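Local structure of prolyl-ACP dehydrogenase (Oscillatoria sp., 4IRN) at residues K184-T198 against E245-A258. The protein uses bound FAD to oxidise proline carried on an acyl carrier protein, a step in the biosynthesis of the cyanotoxin anatoxin-a. Residues are numbered along the deposited sequence; the frame is centred on the assembly and turned at random.
Sequences KYILNGYKHYVTNGT and EVPELRLENCEVSA. With FAD (flavin-adenine dinucleotide), chain I.
Lys-184 NZ forms a salt bridge with Glu-255 OE2 at 2.6 Å, meeting the oxygen from above, 47° out of the carboxylate plane. Ile-186 CD1 packs beside the aliphatic part of that glutamate. On the other face of the sheet, Leu-187 CD1 meets Val-256 CG1 at 3.6 Å. Here Leu-187, Leu-249 and Leu-251 also pack on Ile-205 of strand 202-208, joining two sheets.

Strand 184-191 runs antiparallel to 249-257, joined by paired backbone bonds such as those between Lys-191 and Leu-249, but the register slips by one between Leu-187 and Gly-189: Asn-253 and Cys-254 both face Leu-187, a G1 beta bulge. Asn-188 OD1 accepts from Asn-253 N (2.9 Å) and Asn-188 ND2 donates to Asn-253 OD1 (3.2 Å); both donors lie above their acceptor's carbonyl plane, the side-chain amides being steeply turned against each other. With chi1 at 164°, Tyr-190 turns its ring away from the backbone N and alongside Arg-250. The guanidinium stands nearly perpendicular over one ring face, Arg-250 CZ 4.8 Å from the Tyr-190 centroid and 24° off the normal, a cation-pi contact.

Val-194 N to Pro-247 O and Asn-196 N to Glu-245 O (2.7 Å) tie the following loop to 245-247; between them, Thr-195 N donates to FAD O4 (2.9 Å) and Thr-195 OG1 to FAD N5 (2.8 Å). A middle-domain beta sheet continuing into a flavin-contacting loop is characteristic of the acyl-CoA dehydrogenase fold.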
loop_
_atom_site.group_PDB
_atom_site.type_symbol
_atom_site.label_atom_id
_atom_site.label_comp_id
_atom_site.label_asym_id
_atom_site.label_seq_id
_atom_site.Cartn_x
_atom_site.Cartn_y
_atom_site.Cartn_z
ATOM N N LYS A 184 13.770 52.307 -11.271
ATOM C CA LYS A 184 14.402 50.992 -11.311
ATOM C C LYS A 184 14.345 50.246 -9.983
ATOM O O LYS A 184 13.879 50.799 -8.991
ATOM C CB LYS A 184 15.843 51.085 -11.852
ATOM C CG LYS A 184 16.776 51.944 -11.010
ATOM C CD LYS A 184 18.157 52.056 -11.633
ATOM C CE LYS A 184 18.967 53.029 -10.805
ATOM N NZ LYS A 184 20.442 52.983 -11.008
ATOM N N TYR A 185 14.801 48.978 -9.982
ATOM C CA TYR A 185 14.842 48.088 -8.820
ATOM C C TYR A 185 16.198 47.399 -8.744
ATOM O O TYR A 185 16.725 46.970 -9.770
ATOM C CB TYR A 185 13.733 47.022 -8.890
ATOM C CG TYR A 185 12.337 47.528 -8.613
ATOM C CD1 TYR A 185 11.520 47.977 -9.645
ATOM C CD2 TYR A 185 11.807 47.494 -7.329
ATOM C CE1 TYR A 185 10.214 48.400 -9.404
ATOM C CE2 TYR A 185 10.503 47.922 -7.072
ATOM C CZ TYR A 185 9.710 48.372 -8.115
ATOM O OH TYR A 185 8.425 48.793 -7.882
ATOM N N ILE A 186 16.752 47.280 -7.533
ATOM C CA ILE A 186 18.031 46.617 -7.298
ATOM C C ILE A 186 17.744 45.262 -6.658
ATOM O O ILE A 186 17.271 45.199 -5.514
ATOM C CB ILE A 186 19.005 47.458 -6.438
ATOM C CG1 ILE A 186 19.024 48.989 -6.742
ATOM C CG2 ILE A 186 20.376 46.788 -6.287
ATOM C CD1 ILE A 186 19.341 49.540 -8.093
ATOM N N LEU A 187 18.015 44.180 -7.411
ATOM C CA LEU A 187 17.771 42.811 -6.959
ATOM C C LEU A 187 19.018 42.109 -6.447
ATOM O O LEU A 187 20.069 42.123 -7.101
ATOM C CB LEU A 187 17.071 41.979 -8.038
ATOM C CG LEU A 187 15.547 42.019 -8.022
ATOM C CD1 LEU A 187 15.013 43.244 -8.758
ATOM C CD2 LEU A 187 14.976 40.761 -8.641
ATOM N N ASN A 188 18.895 41.508 -5.258
ATOM C CA ASN A 188 19.956 40.761 -4.581
ATOM C C ASN A 188 19.368 39.500 -3.948
ATOM O O ASN A 188 18.330 39.570 -3.286
ATOM C CB ASN A 188 20.647 41.635 -3.525
ATOM C CG ASN A 188 21.634 42.608 -4.100
ATOM O OD1 ASN A 188 22.776 42.252 -4.402
ATOM N ND2 ASN A 188 21.217 43.858 -4.260
ATOM N N GLY A 189 20.016 38.366 -4.188
ATOM C CA GLY A 189 19.573 37.073 -3.674
ATOM C C GLY A 189 20.184 35.869 -4.359
ATOM O O GLY A 189 21.040 36.005 -5.241
ATOM N N TYR A 190 19.753 34.677 -3.942
ATOM C CA TYR A 190 20.239 33.416 -4.500
ATOM C C TYR A 190 19.071 32.475 -4.722
ATOM O O TYR A 190 18.245 32.286 -3.826
ATOM C CB TYR A 190 21.336 32.812 -3.601
ATOM C CG TYR A 190 21.682 31.351 -3.815
ATOM C CD1 TYR A 190 22.234 30.907 -5.017
ATOM C CD2 TYR A 190 21.577 30.440 -2.780
ATOM C CE1 TYR A 190 22.608 29.573 -5.199
ATOM C CE2 TYR A 190 21.988 29.118 -2.934
ATOM C CZ TYR A 190 22.501 28.688 -4.146
ATOM O OH TYR A 190 22.877 27.377 -4.291
ATOM N N LYS A 191 18.970 31.947 -5.944
ATOM C CA LYS A 191 17.913 31.017 -6.328
ATOM C C LYS A 191 18.539 29.708 -6.748
ATOM O O LYS A 191 19.321 29.696 -7.714
ATOM C CB LYS A 191 17.045 31.558 -7.485
ATOM C CG LYS A 191 16.340 32.889 -7.242
ATOM C CD LYS A 191 15.106 32.762 -6.391
ATOM C CE LYS A 191 14.380 34.072 -6.205
ATOM N NZ LYS A 191 13.237 33.907 -5.263
ATOM N N HIS A 192 18.243 28.628 -6.015
ATOM C CA HIS A 192 18.728 27.335 -6.427
ATOM C C HIS A 192 17.657 26.663 -7.286
ATOM O O HIS A 192 16.510 27.110 -7.255
ATOM C CB HIS A 192 19.240 26.492 -5.241
ATOM C CG HIS A 192 18.240 25.967 -4.239
ATOM N ND1 HIS A 192 16.882 26.195 -4.379
ATOM C CD2 HIS A 192 18.438 25.214 -3.137
ATOM C CE1 HIS A 192 16.308 25.568 -3.358
ATOM N NE2 HIS A 192 17.203 24.970 -2.579
ATOM N N TYR A 193 18.044 25.693 -8.123
ATOM C CA TYR A 193 17.154 25.001 -9.078
ATOM C C TYR A 193 16.411 25.966 -10.027
ATOM O O TYR A 193 15.301 26.405 -9.715
ATOM C CB TYR A 193 16.166 24.012 -8.409
ATOM C CG TYR A 193 16.774 23.155 -7.321
ATOM C CD1 TYR A 193 17.727 22.187 -7.619
ATOM C CD2 TYR A 193 16.383 23.299 -5.992
ATOM C CE1 TYR A 193 18.304 21.408 -6.616
ATOM C CE2 TYR A 193 16.941 22.514 -4.984
ATOM C CZ TYR A 193 17.896 21.565 -5.300
ATOM O OH TYR A 193 18.448 20.793 -4.305
ATOM N N VAL A 194 17.027 26.310 -11.167
ATOM C CA VAL A 194 16.410 27.205 -12.151
ATOM C C VAL A 194 16.395 26.484 -13.509
ATOM O O VAL A 194 17.359 26.578 -14.267
ATOM C CB VAL A 194 17.081 28.618 -12.205
ATOM C CG1 VAL A 194 16.339 29.552 -13.154
ATOM C CG2 VAL A 194 17.187 29.251 -10.819
ATOM N N THR A 195 15.302 25.745 -13.801
ATOM C CA THR A 195 15.147 24.998 -15.062
ATOM C C THR A 195 15.331 25.942 -16.252
ATOM O O THR A 195 14.745 27.027 -16.263
ATOM C CB THR A 195 13.816 24.222 -15.095
ATOM O OG1 THR A 195 13.732 23.377 -13.949
ATOM C CG2 THR A 195 13.656 23.375 -16.348
ATOM N N ASN A 196 16.196 25.544 -17.215
ATOM C CA ASN A 196 16.535 26.279 -18.447
ATOM C C ASN A 196 17.477 27.486 -18.254
ATOM O O ASN A 196 17.817 28.146 -19.237
ATOM C CB ASN A 196 15.273 26.669 -19.260
ATOM C CG ASN A 196 14.371 25.514 -19.636
ATOM O OD1 ASN A 196 14.830 24.407 -19.962
ATOM N ND2 ASN A 196 13.060 25.757 -19.636
ATOM N N GLY A 197 17.895 27.741 -17.011
ATOM C CA GLY A 197 18.757 28.855 -16.627
ATOM C C GLY A 197 19.957 29.124 -17.523
ATOM O O GLY A 197 20.174 30.265 -17.936
ATOM N N THR A 198 20.731 28.073 -17.843
ATOM C CA THR A 198 21.930 28.159 -18.682
ATOM C C THR A 198 21.662 28.467 -20.181
ATOM O O THR A 198 22.596 28.796 -20.915
ATOM C CB THR A 198 22.831 26.923 -18.486
ATOM O OG1 THR A 198 22.027 25.755 -18.352
ATOM C CG2 THR A 198 23.743 27.059 -17.282
ATOM N N GLU A 245 18.502 21.335 -18.498
ATOM C CA GLU A 245 19.517 22.096 -17.772
ATOM C C GLU A 245 18.968 22.816 -16.537
ATOM O O GLU A 245 18.105 23.690 -16.658
ATOM C CB GLU A 245 20.263 23.038 -18.725
ATOM C CG GLU A 245 21.285 22.308 -19.584
ATOM C CD GLU A 245 22.009 23.111 -20.645
ATOM O OE1 GLU A 245 21.944 24.360 -20.611
ATOM O OE2 GLU A 245 22.658 22.481 -21.510
ATOM N N VAL A 246 19.446 22.414 -15.346
ATOM C CA VAL A 246 19.011 22.985 -14.070
ATOM C C VAL A 246 20.203 23.533 -13.225
ATOM O O VAL A 246 20.699 22.850 -12.315
ATOM C CB VAL A 246 18.048 22.060 -13.262
ATOM C CG1 VAL A 246 17.472 22.783 -12.047
ATOM C CG2 VAL A 246 16.919 21.532 -14.142
ATOM N N PRO A 247 20.659 24.775 -13.509
ATOM C CA PRO A 247 21.749 25.360 -12.708
ATOM C C PRO A 247 21.228 26.175 -11.508
ATOM O O PRO A 247 20.024 26.209 -11.240
ATOM C CB PRO A 247 22.432 26.268 -13.727
ATOM C CG PRO A 247 21.298 26.780 -14.571
ATOM C CD PRO A 247 20.234 25.705 -14.576
ATOM N N GLU A 248 22.140 26.844 -10.796
ATOM C CA GLU A 248 21.787 27.770 -9.722
ATOM C C GLU A 248 21.872 29.163 -10.300
ATOM O O GLU A 248 22.520 29.369 -11.316
ATOM C CB GLU A 248 22.788 27.696 -8.575
ATOM C CG GLU A 248 22.649 26.519 -7.633
ATOM C CD GLU A 248 23.859 26.331 -6.751
ATOM O OE1 GLU A 248 24.664 27.274 -6.599
ATOM O OE2 GLU A 248 23.979 25.246 -6.147
ATOM N N LEU A 249 21.278 30.129 -9.607
ATOM C CA LEU A 249 21.293 31.539 -9.978
ATOM C C LEU A 249 21.626 32.420 -8.774
ATOM O O LEU A 249 21.170 32.153 -7.653
ATOM C CB LEU A 249 19.940 31.937 -10.600
ATOM C CG LEU A 249 19.744 33.384 -11.049
ATOM C CD1 LEU A 249 20.645 33.727 -12.224
ATOM C CD2 LEU A 249 18.311 33.629 -11.423
ATOM N N ARG A 250 22.432 33.465 -9.011
ATOM C CA ARG A 250 22.808 34.460 -7.998
ATOM C C ARG A 250 22.630 35.846 -8.584
ATOM O O ARG A 250 23.027 36.078 -9.728
ATOM C CB ARG A 250 24.240 34.254 -7.474
ATOM C CG ARG A 250 24.332 33.071 -6.516
ATOM C CD ARG A 250 25.738 32.705 -6.085
ATOM N NE ARG A 250 25.728 31.540 -5.194
ATOM C CZ ARG A 250 26.769 31.129 -4.478
ATOM N NH1 ARG A 250 27.925 31.779 -4.538
ATOM N NH2 ARG A 250 26.661 30.066 -3.691
ATOM N N LEU A 251 21.975 36.743 -7.828
ATOM C CA LEU A 251 21.725 38.128 -8.231
ATOM C C LEU A 251 22.555 39.049 -7.350
ATOM O O LEU A 251 22.388 39.039 -6.126
ATOM C CB LEU A 251 20.226 38.483 -8.144
ATOM C CG LEU A 251 19.288 37.631 -8.987
ATOM C CD1 LEU A 251 18.034 37.302 -8.226
ATOM C CD2 LEU A 251 18.950 38.321 -10.280
ATOM N N GLU A 252 23.483 39.792 -7.970
ATOM C CA GLU A 252 24.357 40.737 -7.292
ATOM C C GLU A 252 24.142 42.144 -7.829
ATOM O O GLU A 252 24.742 42.512 -8.833
ATOM C CB GLU A 252 25.832 40.275 -7.369
ATOM C CG GLU A 252 26.331 39.595 -6.088
ATOM C CD GLU A 252 26.283 40.430 -4.821
ATOM O OE1 GLU A 252 26.941 41.494 -4.779
ATOM O OE2 GLU A 252 25.623 39.999 -3.848
ATOM N N ASN A 253 23.250 42.917 -7.170
ATOM C CA ASN A 253 22.867 44.291 -7.550
ATOM C C ASN A 253 22.372 44.369 -9.000
ATOM O O ASN A 253 22.762 45.243 -9.777
ATOM C CB ASN A 253 23.968 45.325 -7.247
ATOM C CG ASN A 253 24.322 45.394 -5.789
ATOM O OD1 ASN A 253 23.560 45.916 -4.963
ATOM N ND2 ASN A 253 25.488 44.858 -5.440
ATOM N N CYS A 254 21.511 43.419 -9.347
ATOM C CA CYS A 254 20.898 43.276 -10.656
ATOM C C CYS A 254 19.827 44.361 -10.837
ATOM O O CYS A 254 18.828 44.369 -10.112
ATOM C CB CYS A 254 20.318 41.873 -10.792
ATOM S SG CYS A 254 20.165 41.293 -12.492
ATOM N N GLU A 255 20.078 45.316 -11.757
ATOM C CA GLU A 255 19.155 46.412 -12.044
ATOM C C GLU A 255 18.103 46.037 -13.077
ATOM O O GLU A 255 18.436 45.479 -14.125
ATOM C CB GLU A 255 19.897 47.678 -12.489
ATOM C CG GLU A 255 20.497 48.470 -11.343
ATOM C CD GLU A 255 21.100 49.809 -11.710
ATOM O OE1 GLU A 255 21.330 50.069 -12.916
ATOM O OE2 GLU A 255 21.388 50.586 -10.774
ATOM N N VAL A 256 16.841 46.382 -12.782
ATOM C CA VAL A 256 15.694 46.144 -13.656
ATOM C C VAL A 256 14.714 47.334 -13.608
ATOM O O VAL A 256 14.452 47.882 -12.536
ATOM C CB VAL A 256 15.023 44.753 -13.399
ATOM C CG1 VAL A 256 14.328 44.678 -12.036
ATOM C CG2 VAL A 256 14.070 44.378 -14.518
ATOM N N SER A 257 14.207 47.744 -14.779
ATOM C CA SER A 257 13.253 48.842 -14.907
ATOM C C SER A 257 11.896 48.470 -14.293
ATOM O O SER A 257 11.525 47.294 -14.295
ATOM C CB SER A 257 13.074 49.196 -16.381
ATOM O OG SER A 257 12.124 50.231 -16.578
ATOM N N ALA A 258 11.141 49.477 -13.811
ATOM C CA ALA A 258 9.800 49.278 -13.249
ATOM C C ALA A 258 8.814 48.803 -14.332
ATOM O O ALA A 258 7.762 48.250 -14.012
ATOM C CB ALA A 258 9.299 50.557 -12.612
HETATM P PA FAD I . 12.128 21.254 1.280
HETATM O O1A FAD I . 11.128 22.255 0.856
HETATM O O2A FAD I . 13.458 21.648 1.901
HETATM O O5B FAD I . 11.495 20.299 2.366
HETATM C C5B FAD I . 12.234 19.162 2.843
HETATM C C4B FAD I . 11.274 18.015 3.011
HETATM O O4B FAD I . 10.377 18.300 4.096
HETATM C C3B FAD I . 10.433 17.684 1.777
HETATM O O3B FAD I . 10.710 16.355 1.362
HETATM C C2B FAD I . 8.968 17.883 2.203
HETATM O O2B FAD I . 8.231 16.692 1.970
HETATM C C1B FAD I . 9.026 18.117 3.713
HETATM N N9A FAD I . 8.246 19.266 4.172
HETATM C C8A FAD I . 8.607 20.585 4.104
HETATM N N7A FAD I . 7.687 21.413 4.539
HETATM C C5A FAD I . 6.648 20.585 4.922
HETATM C C6A FAD I . 5.364 20.847 5.462
HETATM N N6A FAD I . 4.902 22.071 5.724
HETATM N N1A FAD I . 4.561 19.790 5.714
HETATM C C2A FAD I . 5.019 18.562 5.459
HETATM N N3A FAD I . 6.207 18.197 4.969
HETATM C C4A FAD I . 6.980 19.253 4.710
HETATM N N1 FAD I . 12.050 25.843 -8.442
HETATM C C2 FAD I . 11.923 27.040 -9.110
HETATM O O2 FAD I . 11.617 28.068 -8.507
HETATM N N3 FAD I . 12.166 27.109 -10.480
HETATM C C4 FAD I . 12.540 26.056 -11.279
HETATM O O4 FAD I . 12.730 26.236 -12.482
HETATM C C4X FAD I . 12.685 24.782 -10.572
HETATM N N5 FAD I . 13.075 23.732 -11.260
HETATM C C5X FAD I . 13.272 22.539 -10.564
HETATM C C6 FAD I . 13.684 21.413 -11.283
HETATM C C7 FAD I . 13.882 20.187 -10.657
HETATM C C7M FAD I . 14.236 18.977 -11.483
HETATM C C8 FAD I . 13.684 20.084 -9.263
HETATM C C8M FAD I . 13.876 18.780 -8.534
HETATM C C9 FAD I . 13.292 21.205 -8.542
HETATM C C9A FAD I . 13.072 22.432 -9.161
HETATM N N10 FAD I . 12.652 23.594 -8.453
HETATM C C10 FAD I . 12.432 24.769 -9.127
HETATM C "C1'" FAD I . 12.541 23.536 -6.979
HETATM C "C2'" FAD I . 11.421 22.586 -6.579
HETATM O "O2'" FAD I . 10.139 23.189 -6.737
HETATM C "C3'" FAD I . 11.638 22.070 -5.157
HETATM O "O3'" FAD I . 11.904 20.670 -5.200
HETATM C "C4'" FAD I . 10.476 22.338 -4.199
HETATM O "O4'" FAD I . 10.236 23.744 -4.106
HETATM C "C5'" FAD I . 10.665 21.697 -2.836
HETATM O "O5'" FAD I . 11.755 22.316 -2.133
HETATM P P FAD I . 12.901 21.404 -1.471
HETATM O O1P FAD I . 13.252 20.249 -2.332
HETATM O O2P FAD I . 13.880 22.522 -1.208
HETATM O O3P FAD I . 12.534 20.596 -0.138
HETATM O O HOH W 1 16.939 22.930 -20.079
#